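Local coordinates for protein laccase (Botrytis aclada, PDB 3SQR) that probably oxidises phenolic substrates, reducing dioxygen to water at its copper centres, and is linked to lignin degradation and detoxification of lignin-derived products, at residues A[213-216]-A[217-220]; A[328-332]-A[333-337]; A[55-58]-A[59-62]. All coordinates share one frame; numbering follows the deposited sequence.

Interaction 1. Residues A[213-216]-A[217-220]; sequences IWDT and ARLG. With NAG (2-acetamido-2-deoxy-beta-D-glucopyranose), chain B; BMA (beta-D-mannopyranose), chain C.
Arg218 lays its aliphatic stem across one face of the Trp214 indole, and the geometry identifies a CH-pi contact: Arg218 CB stands 3.6 Å from the centroid of the six-membered ring of Trp214, 11° off the ring normal. Further along, Arg218 CD covers the rim of the same face, 3.6 Å from Trp214 CE2. With chi1 at 76°, Arg218 CG sits between its own backbone N and carbonyl carbon, and the extended chain then crosses the indole at about a right angle.

This inner side is the tight one. Trp214 and Ala217 are buried against Trp530, joining the C-terminal end of helix 210-217 to helix 529-533, which carries the type 1 copper ligand His531. Trp214 NE1 is hydrogen-bonded to Asp576 O. The last turn of helix 210-217 carries the pair: Ala217 N bonds to Ile213 O at 2.8 Å and Arg218 N to Trp214 O, also at 2.8 Å. A type I turn from Ala217 to Gly220 follows, and Gly220, with positive phi, leaves the helical path.

The outer side, where Thr216 and Leu219 are exposed, is looser. Asp215 OD1 forms a salt bridge with Arg218 NE at 3.3 Å, but it lies over the centre of the guanidinium face, with the carboxylate and guanidinium planes 71° apart, and no N-H is aimed at it. The hydrogen on NE goes instead to a water in the guanidinium plane, 2.7 Å from Arg218 NE, which in turn donates to Asp215 O at 2.9 Å. On the glycan side, NAG O6 donates to Asp215 OD2 at 2.9 Å.

The carboxylate is thus divided between a cation, felt through charge alone, and a directional bond from the protein's own glycan, an arrangement that would favour an ionised Asp215 and ties the sugar chain to the helix end.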
loop_
_atom_site.group_PDB
_atom_site.type_symbol
_atom_site.label_atom_id
_atom_site.label_comp_id
_atom_site.label_asym_id
_atom_site.label_seq_id
_atom_site.Cartn_x
_atom_site.Cartn_y
_atom_site.Cartn_z
ATOM N N ILE A 213 -19.072 4.226 9.556
ATOM C CA ILE A 213 -19.496 2.868 9.337
ATOM C C ILE A 213 -18.629 1.849 10.068
ATOM O O ILE A 213 -18.877 0.642 9.967
ATOM C CB ILE A 213 -19.627 2.581 7.840
ATOM C CG1 ILE A 213 -18.450 3.093 7.077
ATOM C CG2 ILE A 213 -20.805 3.416 7.249
ATOM C CD1 ILE A 213 -18.543 2.896 5.572
ATOM N N TRP A 214 -17.609 2.318 10.789
ATOM C CA TRP A 214 -16.695 1.408 11.469
ATOM C C TRP A 214 -17.430 0.626 12.554
ATOM O O TRP A 214 -17.187 -0.566 12.764
ATOM C CB TRP A 214 -15.544 2.205 12.080
ATOM C CG TRP A 214 -14.787 1.573 13.182
ATOM C CD1 TRP A 214 -14.704 2.043 14.456
ATOM C CD2 TRP A 214 -14.035 0.347 13.167
ATOM N NE1 TRP A 214 -13.964 1.220 15.218
ATOM C CE2 TRP A 214 -13.519 0.168 14.459
ATOM C CE3 TRP A 214 -13.741 -0.598 12.205
ATOM C CZ2 TRP A 214 -12.737 -0.927 14.806
ATOM C CZ3 TRP A 214 -12.991 -1.703 12.567
ATOM C CH2 TRP A 214 -12.453 -1.823 13.837
ATOM N N ASP A 215 -18.326 1.292 13.279
ATOM C CA ASP A 215 -19.043 0.543 14.328
ATOM C C ASP A 215 -19.878 -0.614 13.769
ATOM O O ASP A 215 -19.950 -1.703 14.374
ATOM C CB ASP A 215 -19.859 1.495 15.234
ATOM C CG ASP A 215 -18.990 2.340 16.094
ATOM O OD1 ASP A 215 -18.022 1.821 16.685
ATOM O OD2 ASP A 215 -19.261 3.555 16.214
ATOM N N THR A 216 -20.470 -0.440 12.595
ATOM C CA THR A 216 -21.108 -1.574 11.898
ATOM C C THR A 216 -20.043 -2.547 11.391
ATOM O O THR A 216 -20.149 -3.762 11.591
ATOM C CB THR A 216 -21.943 -1.127 10.730
ATOM O OG1 THR A 216 -22.903 -0.176 11.203
ATOM C CG2 THR A 216 -22.636 -2.320 10.051
ATOM N N ALA A 217 -18.987 -2.000 10.762
ATOM C CA ALA A 217 -17.996 -2.885 10.119
ATOM C C ALA A 217 -17.378 -3.802 11.141
ATOM O O ALA A 217 -17.135 -4.968 10.883
ATOM C CB ALA A 217 -16.897 -2.076 9.372
ATOM N N ARG A 218 -17.145 -3.289 12.326
ATOM C CA ARG A 218 -16.423 -4.063 13.310
ATOM C C ARG A 218 -17.261 -5.188 13.969
ATOM O O ARG A 218 -16.733 -5.955 14.746
ATOM C CB ARG A 218 -15.831 -3.174 14.368
ATOM C CG ARG A 218 -16.804 -2.650 15.368
ATOM C CD ARG A 218 -16.158 -1.562 16.108
ATOM N NE ARG A 218 -16.907 -1.195 17.322
ATOM C CZ ARG A 218 -16.383 -0.482 18.301
ATOM N NH1 ARG A 218 -15.135 -0.041 18.226
ATOM N NH2 ARG A 218 -17.114 -0.211 19.379
ATOM N N LEU A 219 -18.541 -5.283 13.638
ATOM C CA LEU A 219 -19.320 -6.457 14.046
ATOM C C LEU A 219 -18.846 -7.686 13.275
ATOM O O LEU A 219 -19.190 -8.832 13.623
ATOM C CB LEU A 219 -20.821 -6.199 13.808
ATOM C CG LEU A 219 -21.462 -5.001 14.546
ATOM C CD1 LEU A 219 -23.014 -4.851 14.259
ATOM C CD2 LEU A 219 -21.201 -5.013 16.027
ATOM N N GLY A 220 -18.081 -7.477 12.196
ATOM C CA GLY A 220 -17.416 -8.588 11.487
ATOM C C GLY A 220 -17.426 -8.533 9.978
ATOM O O GLY A 220 -16.593 -9.184 9.292
HETATM C C1 NAG B . -16.596 9.368 14.494
HETATM C C2 NAG B . -17.819 9.440 13.620
HETATM C C3 NAG B . -19.062 9.032 14.390
HETATM C C4 NAG B . -18.812 7.736 15.188
HETATM C C5 NAG B . -17.540 7.834 15.986
HETATM C C6 NAG B . -17.154 6.596 16.818
HETATM C C7 NAG B . -17.807 11.166 11.882
HETATM C C8 NAG B . -18.040 12.632 11.580
HETATM N N2 NAG B . -17.959 10.809 13.134
HETATM O O3 NAG B . -20.043 8.818 13.427
HETATM O O4 NAG B . -19.882 7.476 16.092
HETATM O O5 NAG B . -16.495 8.090 15.037
HETATM O O6 NAG B . -17.133 5.511 15.943
HETATM O O7 NAG B . -17.537 10.351 11.039
HETATM C C1 BMA C . -20.647 6.367 15.623
HETATM C C2 BMA C . -21.484 5.901 16.816
HETATM C C3 BMA C . -22.475 4.883 16.289
HETATM C C4 BMA C . -23.312 5.346 15.101
HETATM C C5 BMA C . -22.505 6.015 13.960
HETATM C C6 BMA C . -23.268 7.079 13.134
HETATM O O2 BMA C . -22.110 7.056 17.339
HETATM O O3 BMA C . -23.264 4.470 17.389
HETATM O O4 BMA C . -23.936 4.205 14.574
HETATM O O5 BMA C . -21.448 6.776 14.541
HETATM O O6 BMA C . -24.497 6.853 12.459
HETATM O O HOH W 1 -19.400 -2.202 17.175
#

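Interaction 2. Residues A[328-332]-A[333-337]; sequences GNWGT and TCSTN
Asn337 CB covers one face of the Trp330 indole, a water occupies the opposite face, and Ser335 O lies at the edge, in the ring plane. The first is a CH-pi contact, with Asn337 CB 3.8 Å from the centroid of the six-membered ring of Trp330 and 24° off the normal. At the edge, Trp330 NE1 donates to Ser335 O at 2.8 Å with an N-H...O angle of 157°; the indole therefore uses its N-H nearly straight, although it approaches from above the carbonyl plane. Close by, Ser335 OG comes within 3.2 Å of Trp330 CZ2. Trp330 CG is anti to its backbone N (chi1 178°), which carries the ring toward residues 335-337.

The backbone between these groups is a type I beta turn from Gly331 to Cys334. Gly331 O receives Cys334 N at 2.9 Å, from above its carbonyl plane, and Ser335 N adds a second, longer bond to the same oxygen at 3.3 Å, almost in line with the C=O. The water over the indole supplies a third hydrogen to Gly331 O at 2.7 Å and another to Ser335 OG at 2.9 Å; the serine hydroxyl is also bonded to Asp273 O.

The turn belongs to the connection between strands 323-327 and 344-348, and Cys334 fastens it by a disulfide to Cys368. The side chain of Ser335 lies about 8 Å from that of the copper ligand His531.

Two backbone N-H groups and a water thus satisfy the buried Gly331 O, while the in-plane bond from Trp330 NE1 to Ser335 O limits the rotation of the indole.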
loop_
_atom_site.group_PDB
_atom_site.type_symbol
_atom_site.label_atom_id
_atom_site.label_comp_id
_atom_site.label_asym_id
_atom_site.label_seq_id
_atom_site.Cartn_x
_atom_site.Cartn_y
_atom_site.Cartn_z
ATOM N N GLY A 328 -11.532 -2.256 -13.984
ATOM C CA GLY A 328 -10.951 -2.629 -12.692
ATOM C C GLY A 328 -11.193 -4.090 -12.367
ATOM O O GLY A 328 -10.468 -4.684 -11.599
ATOM N N ASN A 329 -12.279 -4.655 -12.908
ATOM C CA ASN A 329 -12.717 -6.014 -12.526
ATOM C C ASN A 329 -12.666 -6.206 -11.044
ATOM O O ASN A 329 -11.970 -7.083 -10.518
ATOM C CB ASN A 329 -11.885 -7.067 -13.218
ATOM C CG ASN A 329 -12.158 -7.154 -14.687
ATOM O OD1 ASN A 329 -13.327 -7.278 -15.107
ATOM N ND2 ASN A 329 -11.119 -7.240 -15.467
ATOM N N TRP A 330 -13.477 -5.445 -10.369
ATOM C CA TRP A 330 -13.713 -5.613 -8.959
ATOM C C TRP A 330 -13.958 -7.088 -8.653
ATOM O O TRP A 330 -14.886 -7.707 -9.281
ATOM C CB TRP A 330 -14.946 -4.846 -8.534
ATOM C CG TRP A 330 -15.324 -4.976 -7.110
ATOM C CD1 TRP A 330 -16.037 -5.998 -6.526
ATOM C CD2 TRP A 330 -14.880 -4.161 -6.045
ATOM N NE1 TRP A 330 -16.080 -5.845 -5.167
ATOM C CE2 TRP A 330 -15.388 -4.715 -4.848
ATOM C CE3 TRP A 330 -14.140 -2.949 -5.985
ATOM C CZ2 TRP A 330 -15.147 -4.153 -3.613
ATOM C CZ3 TRP A 330 -13.962 -2.368 -4.765
ATOM C CH2 TRP A 330 -14.430 -2.979 -3.583
ATOM N N GLY A 331 -13.181 -7.626 -7.708
ATOM C CA GLY A 331 -13.367 -9.007 -7.226
ATOM C C GLY A 331 -14.586 -9.189 -6.332
ATOM O O GLY A 331 -14.505 -9.041 -5.131
ATOM N N THR A 332 -15.721 -9.544 -6.919
ATOM C CA THR A 332 -16.958 -9.643 -6.111
ATOM C C THR A 332 -16.897 -10.812 -5.117
ATOM O O THR A 332 -17.483 -10.741 -4.048
ATOM C CB THR A 332 -18.176 -9.833 -7.023
ATOM O OG1 THR A 332 -17.916 -10.876 -7.954
ATOM C CG2 THR A 332 -18.458 -8.523 -7.801
ATOM N N THR A 333 -16.139 -11.843 -5.435
ATOM C CA THR A 333 -15.931 -12.928 -4.464
ATOM C C THR A 333 -15.010 -12.545 -3.297
ATOM O O THR A 333 -15.022 -13.186 -2.254
ATOM C CB THR A 333 -15.389 -14.201 -5.102
ATOM O OG1 THR A 333 -14.177 -13.916 -5.755
ATOM C CG2 THR A 333 -16.354 -14.772 -6.155
ATOM N N CYS A 334 -14.293 -11.421 -3.441
ATOM C CA CYS A 334 -13.328 -11.002 -2.431
ATOM C C CYS A 334 -13.973 -10.089 -1.389
ATOM O O CYS A 334 -13.690 -10.153 -0.179
ATOM C CB CYS A 334 -12.120 -10.333 -3.141
ATOM S SG CYS A 334 -11.549 -11.040 -4.637
ATOM N N SER A 335 -14.793 -9.159 -1.880
ATOM C CA SER A 335 -15.568 -8.321 -1.041
ATOM C C SER A 335 -16.709 -7.688 -1.884
ATOM O O SER A 335 -16.683 -7.688 -3.116
ATOM C CB SER A 335 -14.710 -7.237 -0.413
ATOM O OG SER A 335 -14.233 -6.341 -1.461
ATOM N N THR A 336 -17.692 -7.169 -1.177
ATOM C CA THR A 336 -18.891 -6.607 -1.805
ATOM C C THR A 336 -18.702 -5.115 -2.139
ATOM O O THR A 336 -17.959 -4.399 -1.459
ATOM C CB THR A 336 -20.091 -6.678 -0.883
ATOM O OG1 THR A 336 -19.775 -6.062 0.361
ATOM C CG2 THR A 336 -20.509 -8.190 -0.622
ATOM N N ASN A 337 -19.386 -4.708 -3.200
ATOM C CA ASN A 337 -19.512 -3.306 -3.560
ATOM C C ASN A 337 -20.876 -3.153 -4.258
ATOM O O ASN A 337 -21.337 -4.023 -5.034
ATOM C CB ASN A 337 -18.380 -2.898 -4.486
ATOM C CG ASN A 337 -18.319 -1.424 -4.686
ATOM O OD1 ASN A 337 -17.789 -0.664 -3.855
ATOM N ND2 ASN A 337 -18.926 -1.013 -5.750
HETATM O O HOH W 2 -13.032 -7.014 -4.030
#

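Interaction 3. Residues A[55-58]-A[59-62]; sequences DTNW and YDVT
The backbone folds tightly around Asn57, whose carbonyl oxygen accepts two bonds: Asp60 N lies 3.0 Å from Asn57 O, above the carbonyl plane, and Val61 N lies 2.9 Å from Asn57 O, nearly in line with the C=O. The side-chain oxygen of Asn57 accepts from N-H groups of the same turn. A trans chi1 of -174° swings the amide over the start of the turn, where Tyr59 N donates to Asn57 OD1 at 2.9 Å; a further bond from Asp60 N to the same atom is weak, at 3.3 Å. Asn57 OD1 also lies at the edge of the Tyr59 ring, in its plane, with the amide turned almost perpendicular to the ring. The Asp60 carboxylate stacks on the Asn57 amide, their planes 20° apart.

A side-chain oxygen bonded to the N-H two residues on, together with main-chain bonds from the same residue to the third and fourth N-H, defines an Asx motif. Here it shapes the loop that leads from strand 52-53 to strand 67-79 of this multicopper oxidase.

Trp58 and Tyr59 point the same way, side by side, and their rings meet obliquely: the Trp58 five-membered ring and the Tyr59 ring have centroids 4.2 Å apart and planes at 31°. Trp58 CZ2 and Tyr59 CE2 are 3.7 Å apart. Both rings pack on Val293 of strand 293-300, and Tyr59 OH is held by Asp471 and Arg498.

Flanking the turn, Thr56 CG2 meets Val61 CG1 at 3.7 Å, the two side chains crossing at about a right angle, while the Trp58 CA-H points at Val61 O.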
loop_
_atom_site.group_PDB
_atom_site.type_symbol
_atom_site.label_atom_id
_atom_site.label_comp_id
_atom_site.label_asym_id
_atom_site.label_seq_id
_atom_site.Cartn_x
_atom_site.Cartn_y
_atom_site.Cartn_z
ATOM N N ASP A 55 20.541 -3.033 -13.185
ATOM C CA ASP A 55 21.313 -4.101 -12.570
ATOM C C ASP A 55 21.988 -3.687 -11.260
ATOM O O ASP A 55 22.602 -4.530 -10.538
ATOM C CB ASP A 55 22.346 -4.620 -13.588
ATOM C CG ASP A 55 21.694 -5.287 -14.770
ATOM O OD1 ASP A 55 20.819 -6.183 -14.576
ATOM O OD2 ASP A 55 22.053 -4.926 -15.869
ATOM N N THR A 56 21.852 -2.419 -10.915
ATOM C CA THR A 56 22.367 -1.946 -9.659
ATOM C C THR A 56 21.630 -2.560 -8.482
ATOM O O THR A 56 20.391 -2.603 -8.486
ATOM C CB THR A 56 22.301 -0.421 -9.587
ATOM O OG1 THR A 56 23.021 0.130 -10.707
ATOM C CG2 THR A 56 22.856 0.109 -8.239
ATOM N N ASN A 57 22.368 -3.040 -7.477
ATOM C CA ASN A 57 21.724 -3.545 -6.287
ATOM C C ASN A 57 21.352 -2.374 -5.395
ATOM O O ASN A 57 22.145 -1.892 -4.628
ATOM C CB ASN A 57 22.591 -4.562 -5.532
ATOM C CG ASN A 57 21.836 -5.199 -4.366
ATOM O OD1 ASN A 57 21.014 -4.548 -3.774
ATOM N ND2 ASN A 57 22.156 -6.438 -3.997
ATOM N N TRP A 58 20.096 -1.913 -5.511
ATOM C CA TRP A 58 19.637 -0.768 -4.758
ATOM C C TRP A 58 19.453 -0.987 -3.276
ATOM O O TRP A 58 19.254 -0.025 -2.566
ATOM C CB TRP A 58 18.357 -0.182 -5.366
ATOM C CG TRP A 58 17.169 -1.081 -5.151
ATOM C CD1 TRP A 58 16.287 -1.009 -4.129
ATOM C CD2 TRP A 58 16.718 -2.143 -6.002
ATOM N NE1 TRP A 58 15.323 -1.976 -4.254
ATOM C CE2 TRP A 58 15.544 -2.666 -5.422
ATOM C CE3 TRP A 58 17.183 -2.692 -7.203
ATOM C CZ2 TRP A 58 14.852 -3.736 -5.970
ATOM C CZ3 TRP A 58 16.486 -3.760 -7.753
ATOM C CH2 TRP A 58 15.324 -4.260 -7.134
ATOM N N TYR A 59 19.536 -2.249 -2.817
ATOM C CA TYR A 59 19.571 -2.511 -1.402
ATOM C C TYR A 59 20.927 -2.114 -0.830
ATOM O O TYR A 59 21.007 -1.940 0.387
ATOM C CB TYR A 59 19.291 -3.991 -1.060
ATOM C CG TYR A 59 17.949 -4.461 -1.584
ATOM C CD1 TYR A 59 16.796 -4.184 -0.891
ATOM C CD2 TYR A 59 17.861 -5.108 -2.825
ATOM C CE1 TYR A 59 15.539 -4.569 -1.385
ATOM C CE2 TYR A 59 16.666 -5.492 -3.328
ATOM C CZ TYR A 59 15.492 -5.220 -2.620
ATOM O OH TYR A 59 14.296 -5.610 -3.221
ATOM N N ASP A 60 21.958 -2.148 -1.669
ATOM C CA ASP A 60 23.323 -1.945 -1.234
ATOM C C ASP A 60 23.931 -0.647 -1.693
ATOM O O ASP A 60 24.865 -0.183 -1.058
ATOM C CB ASP A 60 24.197 -3.100 -1.739
ATOM C CG ASP A 60 23.826 -4.449 -1.123
ATOM O OD1 ASP A 60 23.121 -4.515 -0.073
ATOM O OD2 ASP A 60 24.262 -5.466 -1.716
ATOM N N VAL A 61 23.459 -0.092 -2.823
ATOM C CA VAL A 61 24.072 1.058 -3.534
ATOM C C VAL A 61 22.975 2.096 -3.766
ATOM O O VAL A 61 21.879 1.701 -4.148
ATOM C CB VAL A 61 24.640 0.572 -4.896
ATOM C CG1 VAL A 61 25.113 1.722 -5.780
ATOM C CG2 VAL A 61 25.825 -0.406 -4.648
ATOM N N THR A 62 23.266 3.379 -3.550
ATOM C CA THR A 62 22.293 4.413 -3.762
ATOM C C THR A 62 22.939 5.562 -4.484
ATOM O O THR A 62 23.972 6.093 -4.020
ATOM C CB THR A 62 21.763 4.953 -2.423
ATOM O OG1 THR A 62 21.312 3.879 -1.583
ATOM C CG2 THR A 62 20.607 5.984 -2.624
#

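Following the chain from the N terminus, interaction 3 comes first, closing a short turn between strands 52-53 and 67-79. Interaction 1 follows at the end of helix 210-217, where the chain enters the loop before strand 227-230, and interaction 2 closes a turn between strands 323-327 and 344-348. The three lie in series, so none nests in or crosses another. Interactions 1 and 2 have centres 19 Å apart, and Gly220 of one and the Ser335 side chain of the other each lie about 8 Å from the side chain of the type 1 copper ligand His531. Residues 55-62 lie across the centre of the chain from both, with centres 44 Å from interaction 1 and 37 Å from interaction 2, and join strand 293-300 to the N-terminal region.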